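Local atomic coordinates of hypoxanthine phosphoribosyltransferase (Bacillus anthracis, PDB entry 4QYI), a protein that probably catalyses the transfer of a phosphoribosyl group from PRPP to hypoxanthine and guanine, forming their nucleotides in purine salvage. Residues Phe48-Asp53 with Ile98-Ile103; Glu20-Leu25 with Ile55-Asn60; Cys128-Lys133 with Pro170-Val175; Ile67-Tyr72 with His111-His116. One frame throughout, in Å; residues are numbered along the deposited sequence.

Interaction 1 of 4, residues Phe48-Asp53 with Ile98-Ile103; sequences FVFAAD and IVVEDI. With MG (magnesium ion), chain F.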
loop_
_atom_site.group_PDB
_atom_site.type_symbol
_atom_site.label_atom_id
_atom_site.label_comp_id
_atom_site.label_asym_id
_atom_site.label_seq_id
_atom_site.Cartn_x
_atom_site.Cartn_y
_atom_site.Cartn_z
ATOM N N PHE A 48 -4.837 -0.575 -0.246
ATOM C CA PHE A 48 -3.520 -0.474 0.419
ATOM C C PHE A 48 -3.536 0.025 1.850
ATOM O O PHE A 48 -2.727 -0.437 2.641
ATOM C CB PHE A 48 -2.459 0.280 -0.411
ATOM C CG PHE A 48 -2.389 1.768 -0.188
ATOM C CD1 PHE A 48 -3.284 2.640 -0.789
ATOM C CD2 PHE A 48 -1.369 2.305 0.596
ATOM C CE1 PHE A 48 -3.194 4.005 -0.583
ATOM C CE2 PHE A 48 -1.269 3.668 0.795
ATOM C CZ PHE A 48 -2.178 4.518 0.192
ATOM N N VAL A 49 -4.459 0.915 2.197
ATOM C CA VAL A 49 -4.519 1.437 3.568
ATOM C C VAL A 49 -5.079 0.361 4.482
ATOM O O VAL A 49 -4.526 0.065 5.525
ATOM C CB VAL A 49 -5.350 2.732 3.653
ATOM C CG1 VAL A 49 -5.480 3.175 5.092
ATOM C CG2 VAL A 49 -4.715 3.831 2.811
ATOM N N PHE A 50 -6.185 -0.233 4.067
ATOM C CA PHE A 50 -6.796 -1.332 4.805
ATOM C C PHE A 50 -5.796 -2.466 5.028
ATOM O O PHE A 50 -5.686 -3.018 6.135
ATOM C CB PHE A 50 -8.009 -1.786 4.021
ATOM C CG PHE A 50 -8.712 -2.993 4.569
ATOM C CD1 PHE A 50 -8.968 -3.125 5.917
ATOM C CD2 PHE A 50 -9.260 -3.936 3.686
ATOM C CE1 PHE A 50 -9.661 -4.213 6.397
ATOM C CE2 PHE A 50 -9.957 -5.029 4.166
ATOM C CZ PHE A 50 -10.150 -5.167 5.530
ATOM N N ALA A 51 -5.044 -2.794 3.994
ATOM C CA ALA A 51 -4.079 -3.895 4.077
ATOM C C ALA A 51 -2.986 -3.573 5.056
ATOM O O ALA A 51 -2.619 -4.428 5.857
ATOM C CB ALA A 51 -3.481 -4.221 2.717
ATOM N N ALA A 52 -2.465 -2.351 4.984
ATOM C CA ALA A 52 -1.411 -1.932 5.892
ATOM C C ALA A 52 -1.890 -2.079 7.348
ATOM O O ALA A 52 -1.162 -2.583 8.185
ATOM C CB ALA A 52 -0.998 -0.488 5.613
ATOM N N ASP A 53 -3.128 -1.669 7.633
ATOM C CA ASP A 53 -3.648 -1.754 8.995
ATOM C C ASP A 53 -3.991 -3.181 9.403
ATOM O O ASP A 53 -3.698 -3.601 10.522
ATOM C CB ASP A 53 -4.899 -0.892 9.169
ATOM C CG ASP A 53 -4.603 0.601 9.137
ATOM O OD1 ASP A 53 -3.418 1.019 9.179
ATOM O OD2 ASP A 53 -5.588 1.357 9.092
ATOM N N ILE A 98 -5.233 -14.932 1.408
ATOM C CA ILE A 98 -6.349 -14.037 1.674
ATOM C C ILE A 98 -6.227 -12.861 0.718
ATOM O O ILE A 98 -5.229 -12.139 0.733
ATOM C CB ILE A 98 -6.391 -13.544 3.109
ATOM C CG1 ILE A 98 -6.540 -14.756 4.024
ATOM C CG2 ILE A 98 -7.571 -12.588 3.281
ATOM C CD1 ILE A 98 -6.445 -14.427 5.462
ATOM N N VAL A 99 -7.259 -12.657 -0.083
ATOM C CA VAL A 99 -7.272 -11.556 -1.047
ATOM C C VAL A 99 -8.024 -10.428 -0.377
ATOM O O VAL A 99 -9.175 -10.594 0.056
ATOM C CB VAL A 99 -7.942 -11.959 -2.358
ATOM C CG1 VAL A 99 -7.955 -10.803 -3.357
ATOM C CG2 VAL A 99 -7.216 -13.150 -2.944
ATOM N N VAL A 100 -7.366 -9.281 -0.321
ATOM C CA VAL A 100 -7.896 -8.108 0.368
ATOM C C VAL A 100 -8.388 -7.015 -0.574
ATOM O O VAL A 100 -7.656 -6.575 -1.444
ATOM C CB VAL A 100 -6.816 -7.568 1.330
ATOM C CG1 VAL A 100 -7.236 -6.263 1.976
ATOM C CG2 VAL A 100 -6.518 -8.597 2.403
ATOM N N GLU A 101 -9.649 -6.632 -0.403
ATOM C CA GLU A 101 -10.276 -5.579 -1.170
ATOM C C GLU A 101 -10.829 -4.497 -0.294
ATOM O O GLU A 101 -11.048 -4.686 0.908
ATOM C CB GLU A 101 -11.466 -6.104 -1.986
ATOM C CG GLU A 101 -11.130 -6.569 -3.376
ATOM C CD GLU A 101 -10.871 -5.413 -4.351
ATOM O OE1 GLU A 101 -10.837 -5.709 -5.556
ATOM O OE2 GLU A 101 -10.746 -4.217 -3.958
ATOM N N ASP A 102 -11.033 -3.342 -0.910
ATOM C CA ASP A 102 -11.650 -2.218 -0.233
ATOM C C ASP A 102 -13.158 -2.381 -0.359
ATOM O O ASP A 102 -13.893 -2.145 0.584
ATOM C CB ASP A 102 -11.203 -0.879 -0.846
ATOM C CG ASP A 102 -11.350 -0.836 -2.364
ATOM O OD1 ASP A 102 -11.261 -1.873 -3.049
ATOM O OD2 ASP A 102 -11.519 0.273 -2.889
ATOM N N ILE A 103 -13.613 -2.803 -1.537
ATOM C CA ILE A 103 -15.045 -2.940 -1.789
ATOM C C ILE A 103 -15.401 -4.100 -2.677
ATOM O O ILE A 103 -14.665 -4.423 -3.606
ATOM C CB ILE A 103 -15.580 -1.708 -2.555
ATOM C CG1 ILE A 103 -15.354 -0.441 -1.744
ATOM C CG2 ILE A 103 -17.078 -1.853 -2.868
ATOM C CD1 ILE A 103 -15.552 0.835 -2.535
HETATM MG MG MG F . -10.602 -2.328 -4.865
HETATM O O HOH W 1 -10.853 -0.396 -5.583
HETATM O O HOH W 2 -12.833 -2.871 -5.059
HETATM O O HOH W 3 -10.517 -3.598 -6.664
HETATM O O HOH W 4 -8.778 -2.263 -4.791
#
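F50 reaches across from the helix to the strand with CD2 and CE2 of its ring. Its CD2 lies 3.5 Å from CG1 of V100, which comes obliquely. The same CD2 is 3.4 Å from the backbone O of E101, which sits at the ring edge, near the ring plane. The ring gets there because its CG is anti to the backbone N (chi1 175°). V100 leads with CG1, which also comes within 4.3 Å of CB of A51. One methyl thus packs on two helix residues. The axes of 48-53 and 98-101 come within 8.2 Å, with 131° between their directions. This is a helix packed on the central sheet of the phosphoribosyltransferase fold. E101 and D102 are the acidic pair of the family's PRPP-binding motif, which in relatives faces the ribose hydroxyls. Here the pair binds a magnesium ion, through OE2 of E101 at 2.1 Å and OD1 of D102 at 2.0 Å. Four waters bring the ligands to six. The CB of E101 points away from the helix, so V100 and E101 serve different sides of the strand. N of D102 donates to the anti lone pair of OE2 of E101, at 3.2 Å. One metal water donates to OD2 of D102 and another to O of I103. Farther out, V22 and L25 of helix 15-32 pack on F50, as do C128, L130 and Y158.

Interaction 2 of 4, residues Glu20-Leu25 with Ile55-Asn60; sequences EKVKEL and IRHIKN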
loop_
_atom_site.group_PDB
_atom_site.type_symbol
_atom_site.label_atom_id
_atom_site.label_comp_id
_atom_site.label_asym_id
_atom_site.label_seq_id
_atom_site.Cartn_x
_atom_site.Cartn_y
_atom_site.Cartn_z
ATOM N N GLU A 20 -11.294 -0.294 15.123
ATOM C CA GLU A 20 -11.885 -1.413 15.868
ATOM C C GLU A 20 -12.266 -2.581 14.938
ATOM O O GLU A 20 -11.992 -3.745 15.233
ATOM C CB GLU A 20 -13.111 -0.971 16.680
ATOM C CG GLU A 20 -12.732 -0.212 17.933
ATOM C CD GLU A 20 -11.892 -1.068 18.852
ATOM O OE1 GLU A 20 -10.793 -0.598 19.175
ATOM O OE2 GLU A 20 -12.272 -2.222 19.180
ATOM N N LYS A 21 -12.908 -2.266 13.823
ATOM C CA LYS A 21 -13.339 -3.320 12.912
ATOM C C LYS A 21 -12.169 -4.067 12.283
ATOM O O LYS A 21 -12.214 -5.277 12.133
ATOM C CB LYS A 21 -14.237 -2.767 11.813
ATOM C CG LYS A 21 -14.795 -3.862 10.918
ATOM C CD LYS A 21 -15.630 -4.845 11.700
ATOM C CE LYS A 21 -16.921 -4.207 12.153
ATOM N NZ LYS A 21 -17.706 -5.139 12.996
ATOM N N VAL A 22 -11.128 -3.336 11.915
ATOM C CA VAL A 22 -9.963 -3.955 11.331
ATOM C C VAL A 22 -9.360 -4.935 12.333
ATOM O O VAL A 22 -8.991 -6.044 11.960
ATOM C CB VAL A 22 -8.982 -2.889 10.799
ATOM C CG1 VAL A 22 -7.708 -3.517 10.276
ATOM C CG2 VAL A 22 -9.662 -2.095 9.676
ATOM N N LYS A 23 -9.270 -4.541 13.602
ATOM C CA LYS A 23 -8.729 -5.423 14.643
ATOM C C LYS A 23 -9.551 -6.716 14.733
ATOM O O LYS A 23 -9.019 -7.803 14.929
ATOM C CB LYS A 23 -8.796 -4.747 16.023
ATOM C CG LYS A 23 -7.929 -3.523 16.292
ATOM C CD LYS A 23 -8.197 -3.059 17.716
ATOM C CE LYS A 23 -7.610 -1.691 17.977
ATOM N NZ LYS A 23 -7.931 -1.159 19.337
ATOM N N GLU A 24 -10.858 -6.566 14.645
ATOM C CA GLU A 24 -11.761 -7.697 14.715
ATOM C C GLU A 24 -11.621 -8.644 13.521
ATOM O O GLU A 24 -11.657 -9.864 13.678
ATOM C CB GLU A 24 -13.184 -7.178 14.839
ATOM C CG GLU A 24 -14.274 -8.224 14.568
ATOM C CD GLU A 24 -15.659 -7.688 14.858
ATOM O OE1 GLU A 24 -16.590 -8.514 14.964
ATOM O OE2 GLU A 24 -15.816 -6.448 14.986
ATOM N N LEU A 25 -11.456 -8.088 12.323
ATOM C CA LEU A 25 -11.263 -8.928 11.141
ATOM C C LEU A 25 -9.958 -9.711 11.251
ATOM O O LEU A 25 -9.892 -10.877 10.876
ATOM C CB LEU A 25 -11.249 -8.089 9.869
ATOM C CG LEU A 25 -12.585 -7.449 9.510
ATOM C CD1 LEU A 25 -12.424 -6.575 8.284
ATOM C CD2 LEU A 25 -13.686 -8.480 9.306
ATOM N N ILE A 55 -2.801 -6.185 8.311
ATOM C CA ILE A 55 -1.679 -7.096 8.555
ATOM C C ILE A 55 -0.915 -6.841 9.843
ATOM O O ILE A 55 -0.342 -7.777 10.425
ATOM C CB ILE A 55 -0.713 -7.192 7.359
ATOM C CG1 ILE A 55 0.077 -5.894 7.167
ATOM C CG2 ILE A 55 -1.495 -7.603 6.108
ATOM C CD1 ILE A 55 1.084 -5.989 6.038
ATOM N N ARG A 56 -0.928 -5.602 10.309
ATOM C CA ARG A 56 -0.238 -5.250 11.540
ATOM C C ARG A 56 -0.901 -5.820 12.802
ATOM O O ARG A 56 -0.301 -5.807 13.863
ATOM C CB ARG A 56 -0.018 -3.742 11.640
ATOM C CG ARG A 56 1.121 -3.292 10.746
ATOM C CD ARG A 56 1.403 -1.822 10.882
ATOM N NE ARG A 56 0.396 -1.039 10.196
ATOM C CZ ARG A 56 0.392 0.284 10.108
ATOM N NH1 ARG A 56 1.342 1.000 10.711
ATOM N NH2 ARG A 56 -0.575 0.887 9.427
ATOM N N HIS A 57 -2.133 -6.303 12.665
ATOM C CA HIS A 57 -2.844 -6.950 13.757
ATOM C C HIS A 57 -2.792 -8.461 13.632
ATOM O O HIS A 57 -3.201 -9.158 14.549
ATOM C CB HIS A 57 -4.297 -6.497 13.826
ATOM C CG HIS A 57 -4.447 -5.096 14.330
ATOM N ND1 HIS A 57 -4.847 -4.045 13.535
ATOM C CD2 HIS A 57 -4.186 -4.566 15.548
ATOM C CE1 HIS A 57 -4.849 -2.933 14.250
ATOM N NE2 HIS A 57 -4.452 -3.222 15.472
ATOM N N ILE A 58 -2.284 -8.974 12.512
ATOM C CA ILE A 58 -2.179 -10.421 12.338
ATOM C C ILE A 58 -0.819 -10.869 12.844
ATOM O O ILE A 58 0.223 -10.426 12.357
ATOM C CB ILE A 58 -2.385 -10.830 10.868
ATOM C CG1 ILE A 58 -3.817 -10.494 10.454
ATOM C CG2 ILE A 58 -2.128 -12.318 10.687
ATOM C CD1 ILE A 58 -4.064 -10.611 8.961
ATOM N N LYS A 59 -0.830 -11.792 13.789
ATOM C CA LYS A 59 0.424 -12.262 14.385
ATOM C C LYS A 59 1.053 -13.407 13.631
ATOM O O LYS A 59 2.229 -13.659 13.802
ATOM C CB LYS A 59 0.316 -12.604 15.897
ATOM C CG LYS A 59 0.244 -11.421 16.899
ATOM C CD LYS A 59 -1.171 -10.948 17.211
ATOM C CE LYS A 59 -1.808 -11.969 18.138
ATOM N NZ LYS A 59 -3.250 -11.684 18.359
ATOM N N ASN A 60 0.276 -14.120 12.820
ATOM C CA ASN A 60 0.832 -15.196 12.012
ATOM C C ASN A 60 1.931 -14.647 11.100
ATOM O O ASN A 60 2.022 -13.427 10.872
ATOM C CB ASN A 60 -0.220 -15.796 11.071
ATOM C CG ASN A 60 -1.439 -16.342 11.791
ATOM O OD1 ASN A 60 -2.122 -15.610 12.501
ATOM N ND2 ASN A 60 -1.775 -17.608 11.535
#
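H57 and K23 carry this contact, with V22 beside them. The aliphatic part of K23 lies over one face of the H57 imidazole. CG of K23 is 3.8 Å from the centroid of the H57 ring and 20° off the ring normal, a CH-pi contact. The methylene is shifted toward the rim, and its nearest ring atom is NE2 of H57, 3.6 Å from CG of K23. The H57 ring is presented to the helix by a first torsion that sets its CG anti to the carbonyl carbon (chi1 -72°). K23 is extended beyond CG, which carries its ammonium past the ring. NZ of K23 ends 5.6 Å from NE2 of H57 and makes a salt bridge instead with OE1 of E20, at 2.9 Å. That oxygen is met on its syn side, somewhat out of the carboxylate plane. CG1 of V22 approaches the ring obliquely, 4.4 Å from ND1 of H57. ND1 also makes a weak hydrogen bond with the backbone O of D53, one helical turn back, and A26 packs on the same histidine. H57 lies within a type I beta turn from I55 to I58, closed by N of I58 bonding to O of I55 at 3.1 Å. The arrangement is a turn at the end of helix 48-55 packed on helix 15-32, on one face of the phosphoribosyltransferase sheet.

Interaction 3 of 4, residues Cys128-Lys133 with Pro170-Val175; sequences CTLLDK and PFIASV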
loop_
_atom_site.group_PDB
_atom_site.type_symbol
_atom_site.label_atom_id
_atom_site.label_comp_id
_atom_site.label_asym_id
_atom_site.label_seq_id
_atom_site.Cartn_x
_atom_site.Cartn_y
_atom_site.Cartn_z
ATOM N N CYS A 128 -11.373 -11.029 1.788
ATOM C CA CYS A 128 -11.551 -10.099 2.880
ATOM C C CYS A 128 -11.789 -8.706 2.326
ATOM O O CYS A 128 -10.916 -8.154 1.666
ATOM C CB CYS A 128 -10.289 -10.090 3.747
ATOM S SG CYS A 128 -10.340 -8.887 5.102
ATOM N N THR A 129 -12.957 -8.131 2.599
ATOM C CA THR A 129 -13.244 -6.795 2.108
ATOM C C THR A 129 -13.632 -5.885 3.250
ATOM O O THR A 129 -14.265 -6.303 4.213
ATOM C CB THR A 129 -14.371 -6.794 1.040
ATOM O OG1 THR A 129 -14.534 -5.479 0.481
ATOM C CG2 THR A 129 -15.682 -7.250 1.637
ATOM N N LEU A 130 -13.234 -4.628 3.132
ATOM C CA LEU A 130 -13.558 -3.649 4.136
ATOM C C LEU A 130 -15.037 -3.351 4.045
ATOM O O LEU A 130 -15.731 -3.323 5.063
ATOM C CB LEU A 130 -12.791 -2.347 3.900
ATOM C CG LEU A 130 -13.090 -1.234 4.915
ATOM C CD1 LEU A 130 -12.712 -1.654 6.322
ATOM C CD2 LEU A 130 -12.337 0.029 4.546
ATOM N N LEU A 131 -15.508 -3.133 2.813
ATOM C CA LEU A 131 -16.904 -2.786 2.573
ATOM C C LEU A 131 -17.562 -3.770 1.624
ATOM O O LEU A 131 -16.925 -4.239 0.681
ATOM C CB LEU A 131 -16.976 -1.395 1.971
ATOM C CG LEU A 131 -16.190 -0.298 2.704
ATOM C CD1 LEU A 131 -16.207 0.981 1.874
ATOM C CD2 LEU A 131 -16.706 -0.045 4.108
ATOM N N ASP A 132 -18.833 -4.087 1.884
ATOM C CA ASP A 132 -19.585 -5.031 1.074
ATOM C C ASP A 132 -20.953 -4.424 0.733
ATOM O O ASP A 132 -21.585 -3.754 1.570
ATOM C CB ASP A 132 -19.758 -6.369 1.828
ATOM C CG ASP A 132 -20.188 -7.528 0.915
ATOM O OD1 ASP A 132 -19.989 -7.422 -0.309
ATOM O OD2 ASP A 132 -20.647 -8.583 1.428
ATOM N N LYS A 133 -21.390 -4.662 -0.498
ATOM C CA LYS A 133 -22.682 -4.191 -0.996
ATOM C C LYS A 133 -23.309 -5.405 -1.652
ATOM O O LYS A 133 -23.315 -5.500 -2.873
ATOM C CB LYS A 133 -22.501 -3.048 -2.022
ATOM C CG LYS A 133 -21.816 -1.797 -1.429
ATOM C CD LYS A 133 -21.150 -0.653 -2.242
ATOM C CE LYS A 133 -21.956 0.424 -2.967
ATOM N NZ LYS A 133 -21.023 1.442 -3.567
ATOM N N PRO A 170 -8.673 9.753 6.935
ATOM C CA PRO A 170 -8.561 8.647 7.886
ATOM C C PRO A 170 -9.893 7.980 8.231
ATOM O O PRO A 170 -9.932 7.026 9.019
ATOM C CB PRO A 170 -7.960 9.315 9.114
ATOM C CG PRO A 170 -8.444 10.728 9.045
ATOM C CD PRO A 170 -8.455 11.064 7.579
ATOM N N PHE A 171 -10.968 8.474 7.623
ATOM C CA PHE A 171 -12.321 7.966 7.821
ATOM C C PHE A 171 -12.948 7.774 6.442
ATOM O O PHE A 171 -12.362 8.172 5.432
ATOM C CB PHE A 171 -13.149 8.992 8.634
ATOM C CG PHE A 171 -13.129 10.369 8.038
ATOM C CD1 PHE A 171 -14.013 10.723 7.022
ATOM C CD2 PHE A 171 -12.207 11.309 8.477
ATOM C CE1 PHE A 171 -13.975 11.990 6.452
ATOM C CE2 PHE A 171 -12.175 12.579 7.934
ATOM C CZ PHE A 171 -13.051 12.920 6.916
ATOM N N ILE A 172 -14.130 7.162 6.409
ATOM C CA ILE A 172 -14.882 6.956 5.180
ATOM C C ILE A 172 -16.063 7.927 5.172
ATOM O O ILE A 172 -16.790 8.052 6.160
ATOM C CB ILE A 172 -15.323 5.496 5.019
ATOM C CG1 ILE A 172 -14.046 4.643 4.789
ATOM C CG2 ILE A 172 -16.299 5.340 3.862
ATOM C CD1 ILE A 172 -14.211 3.217 4.347
ATOM N N ALA A 173 -16.243 8.620 4.048
ATOM C CA ALA A 173 -17.304 9.605 3.913
ATOM C C ALA A 173 -18.098 9.497 2.634
ATOM O O ALA A 173 -17.628 8.949 1.647
ATOM C CB ALA A 173 -16.698 10.995 3.970
ATOM N N SER A 174 -19.302 10.055 2.673
ATOM C CA SER A 174 -20.153 10.143 1.508
ATOM C C SER A 174 -19.734 11.435 0.810
ATOM O O SER A 174 -19.168 12.331 1.440
ATOM C CB SER A 174 -21.633 10.187 1.907
ATOM O OG SER A 174 -21.887 11.185 2.881
ATOM N N VAL A 175 -19.998 11.504 -0.491
ATOM C CA VAL A 175 -19.687 12.641 -1.336
ATOM C C VAL A 175 -20.982 12.803 -2.148
ATOM O O VAL A 175 -21.700 11.833 -2.266
ATOM C CB VAL A 175 -18.542 12.356 -2.329
ATOM C CG1 VAL A 175 -17.246 12.030 -1.615
ATOM C CG2 VAL A 175 -18.908 11.214 -3.257
#
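I172 brings the strand 172-175 against L130 and L131. Its CD1 does all the touching. CG1 is anti to the carbonyl carbon (chi1 -68°), and the chain then runs straight out, putting CD1 at the far end. That methyl meets CD2 of L130 at 3.7 Å, tip to tip. It meets CD1 of L131 in the same manner at 3.9 Å, while CD2 of L131 is 4.1 Å away. L130 stands at the corner where strand 124-129 gives way to 131-132, and L131 follows it. At this corner OG1 of T129 donates to O of L131 at 2.7 Å. Beyond I172, A173 touches I8 and S174 touches K9 of strand 8-13, and OG of S174 bonds to N of D10. The contact therefore joins the small antiparallel sheet to the large mixed one at that corner. I13, F148 and I160 add to the apolar cover of L131. With methyl groups alone meeting, the contact depends on burial and shape and has no directional bond of its own.

Interaction 4 of 4, residues Ile67-Tyr72 with His111-His116; sequences ISASSY and HFLKDH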
loop_
_atom_site.group_PDB
_atom_site.type_symbol
_atom_site.label_atom_id
_atom_site.label_comp_id
_atom_site.label_asym_id
_atom_site.label_seq_id
_atom_site.Cartn_x
_atom_site.Cartn_y
_atom_site.Cartn_z
ATOM N N ILE A 67 -1.726 -7.082 -6.506
ATOM C CA ILE A 67 -2.207 -7.355 -7.840
ATOM C C ILE A 67 -2.922 -6.107 -8.322
ATOM O O ILE A 67 -3.543 -5.389 -7.534
ATOM C CB ILE A 67 -3.115 -8.606 -7.904
ATOM C CG1 ILE A 67 -3.419 -8.972 -9.353
ATOM C CG2 ILE A 67 -4.416 -8.386 -7.153
ATOM C CD1 ILE A 67 -4.000 -10.365 -9.538
ATOM N N SER A 68 -2.802 -5.836 -9.615
ATOM C CA SER A 68 -3.450 -4.705 -10.229
ATOM C C SER A 68 -4.208 -5.187 -11.468
ATOM O O SER A 68 -3.655 -5.901 -12.304
ATOM C CB SER A 68 -2.460 -3.606 -10.558
ATOM O OG SER A 68 -3.140 -2.572 -11.216
ATOM N N ALA A 69 -5.479 -4.810 -11.563
ATOM C CA ALA A 69 -6.324 -5.208 -12.682
ATOM C C ALA A 69 -7.099 -4.012 -13.162
ATOM O O ALA A 69 -7.504 -3.188 -12.349
ATOM C CB ALA A 69 -7.287 -6.283 -12.231
ATOM N N SER A 70 -7.291 -3.880 -14.466
ATOM C CA SER A 70 -8.087 -2.759 -14.964
ATOM C C SER A 70 -9.248 -3.238 -15.817
ATOM O O SER A 70 -9.257 -4.354 -16.371
ATOM C CB SER A 70 -7.230 -1.753 -15.743
ATOM O OG SER A 70 -6.675 -2.329 -16.901
ATOM N N SER A 71 -10.223 -2.364 -15.962
ATOM C CA SER A 71 -11.403 -2.678 -16.733
ATOM C C SER A 71 -11.215 -2.608 -18.230
ATOM O O SER A 71 -10.394 -1.840 -18.739
ATOM C CB SER A 71 -12.520 -1.704 -16.358
ATOM O OG SER A 71 -13.586 -1.858 -17.261
ATOM N N TYR A 72 -11.984 -3.434 -18.932
ATOM C CA TYR A 72 -11.999 -3.435 -20.384
ATOM C C TYR A 72 -13.172 -2.575 -20.875
ATOM O O TYR A 72 -13.346 -2.418 -22.070
ATOM C CB TYR A 72 -12.150 -4.849 -20.958
ATOM C CG TYR A 72 -10.914 -5.722 -20.965
ATOM C CD1 TYR A 72 -9.932 -5.548 -21.930
ATOM C CD2 TYR A 72 -10.755 -6.761 -20.046
ATOM C CE1 TYR A 72 -8.811 -6.362 -21.959
ATOM C CE2 TYR A 72 -9.648 -7.583 -20.080
ATOM C CZ TYR A 72 -8.680 -7.384 -21.028
ATOM O OH TYR A 72 -7.570 -8.209 -21.035
ATOM N N HIS A 111 -14.565 -12.447 -8.776
ATOM C CA HIS A 111 -14.824 -13.825 -9.206
ATOM C C HIS A 111 -13.796 -14.181 -10.277
ATOM O O HIS A 111 -13.242 -15.277 -10.288
ATOM C CB HIS A 111 -16.245 -13.950 -9.765
ATOM C CG HIS A 111 -16.622 -15.340 -10.176
ATOM N ND1 HIS A 111 -17.093 -16.282 -9.286
ATOM C CD2 HIS A 111 -16.628 -15.938 -11.392
ATOM C CE1 HIS A 111 -17.361 -17.404 -9.934
ATOM N NE2 HIS A 111 -17.092 -17.219 -11.214
ATOM N N PHE A 112 -13.524 -13.230 -11.164
ATOM C CA PHE A 112 -12.555 -13.426 -12.220
ATOM C C PHE A 112 -11.161 -13.577 -11.587
ATOM O O PHE A 112 -10.380 -14.455 -11.955
ATOM C CB PHE A 112 -12.640 -12.225 -13.179
ATOM C CG PHE A 112 -11.866 -12.378 -14.431
ATOM C CD1 PHE A 112 -10.540 -11.972 -14.499
ATOM C CD2 PHE A 112 -12.480 -12.880 -15.562
ATOM C CE1 PHE A 112 -9.833 -12.095 -15.675
ATOM C CE2 PHE A 112 -11.781 -12.999 -16.743
ATOM C CZ PHE A 112 -10.457 -12.606 -16.804
ATOM N N LEU A 113 -10.840 -12.734 -10.616
ATOM C CA LEU A 113 -9.529 -12.834 -9.955
ATOM C C LEU A 113 -9.397 -14.148 -9.176
ATOM O O LEU A 113 -8.319 -14.730 -9.091
ATOM C CB LEU A 113 -9.256 -11.640 -9.053
ATOM C CG LEU A 113 -9.169 -10.299 -9.785
ATOM C CD1 LEU A 113 -8.840 -9.193 -8.796
ATOM C CD2 LEU A 113 -8.118 -10.321 -10.884
ATOM N N LYS A 114 -10.513 -14.630 -8.662
ATOM C CA LYS A 114 -10.537 -15.910 -7.970
ATOM C C LYS A 114 -10.072 -17.038 -8.899
ATOM O O LYS A 114 -9.199 -17.825 -8.543
ATOM C CB LYS A 114 -11.955 -16.196 -7.488
ATOM C CG LYS A 114 -12.110 -17.510 -6.751
ATOM C CD LYS A 114 -13.538 -17.661 -6.242
ATOM C CE LYS A 114 -13.738 -18.985 -5.533
ATOM N NZ LYS A 114 -15.122 -19.137 -5.014
ATOM N N ASP A 115 -10.658 -17.115 -10.096
ATOM C CA ASP A 115 -10.255 -18.129 -11.074
ATOM C C ASP A 115 -8.769 -18.014 -11.420
ATOM O O ASP A 115 -8.088 -19.019 -11.619
ATOM C CB ASP A 115 -11.083 -18.008 -12.343
ATOM C CG ASP A 115 -12.516 -18.444 -12.153
ATOM O OD1 ASP A 115 -12.831 -19.098 -11.138
ATOM O OD2 ASP A 115 -13.328 -18.181 -13.058
ATOM N N HIS A 116 -8.256 -16.789 -11.510
ATOM C CA HIS A 116 -6.842 -16.602 -11.812
ATOM C C HIS A 116 -5.962 -17.213 -10.706
ATOM O O HIS A 116 -5.023 -17.958 -10.981
ATOM C CB HIS A 116 -6.498 -15.118 -11.997
ATOM C CG HIS A 116 -5.035 -14.861 -12.188
ATOM N ND1 HIS A 116 -4.355 -15.247 -13.319
ATOM C CD2 HIS A 116 -4.127 -14.247 -11.401
ATOM C CE1 HIS A 116 -3.088 -14.895 -13.215
ATOM N NE2 HIS A 116 -2.923 -14.287 -12.058
#
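L113 rests on I67 and A69 with one methyl. CG of L113 is anti to the carbonyl carbon (chi1 -63°), and its CD2 comes down toward the strand. This carbon is 4.3 Å from CD1 of I67 and 4.3 Å from CB of A69. I67 is stretched out from the strand, with CG1 anti to the backbone N (chi1 -171°) and chi2 extended too, which puts CD1 at the far end. CD1 thereby also reaches the H116 ring, 4.3 Å from its CD2, at an oblique approach. H116 has CG opposite its backbone N (chi1 175°), which helps bring its ring toward the strand. NE2, the ring atom next to that CD2, is hydrogen-bonded to OD1 of D87. H120 meets the ring edge-to-face, and L84 packs on it too. Helix 108-118 packs here on a face of the mixed sheet of the phosphoribosyltransferase fold. The packing is apolar and not tight, so the aspartate probably does more than the isoleucine to fix how the histidine ring is turned.

In the fold
Interactions 1, 3 and 4 all reach the large mixed sheet. Interaction 1 is near its middle, about 5 Å from the centre of the chain. Interaction 2 touches interaction 1 through F50 with V22 and L25, their centres about 11 Å apart, so helices 15-32 and 48-55 form one layer. Interaction 3 joins interaction 1 through the neighbouring strands 96-101 and 124-129, where V99 and E101 probably bond to C128. Interaction 4 lies on the opposite side of the chain's centre from interactions 2 and 3, their centres about 25 and 20 Å from its own. Along the chain, interaction 1 alternates with 2 and 4, and interaction 3 closes last. Helical layers thus enclose the sheet that carries the magnesium site.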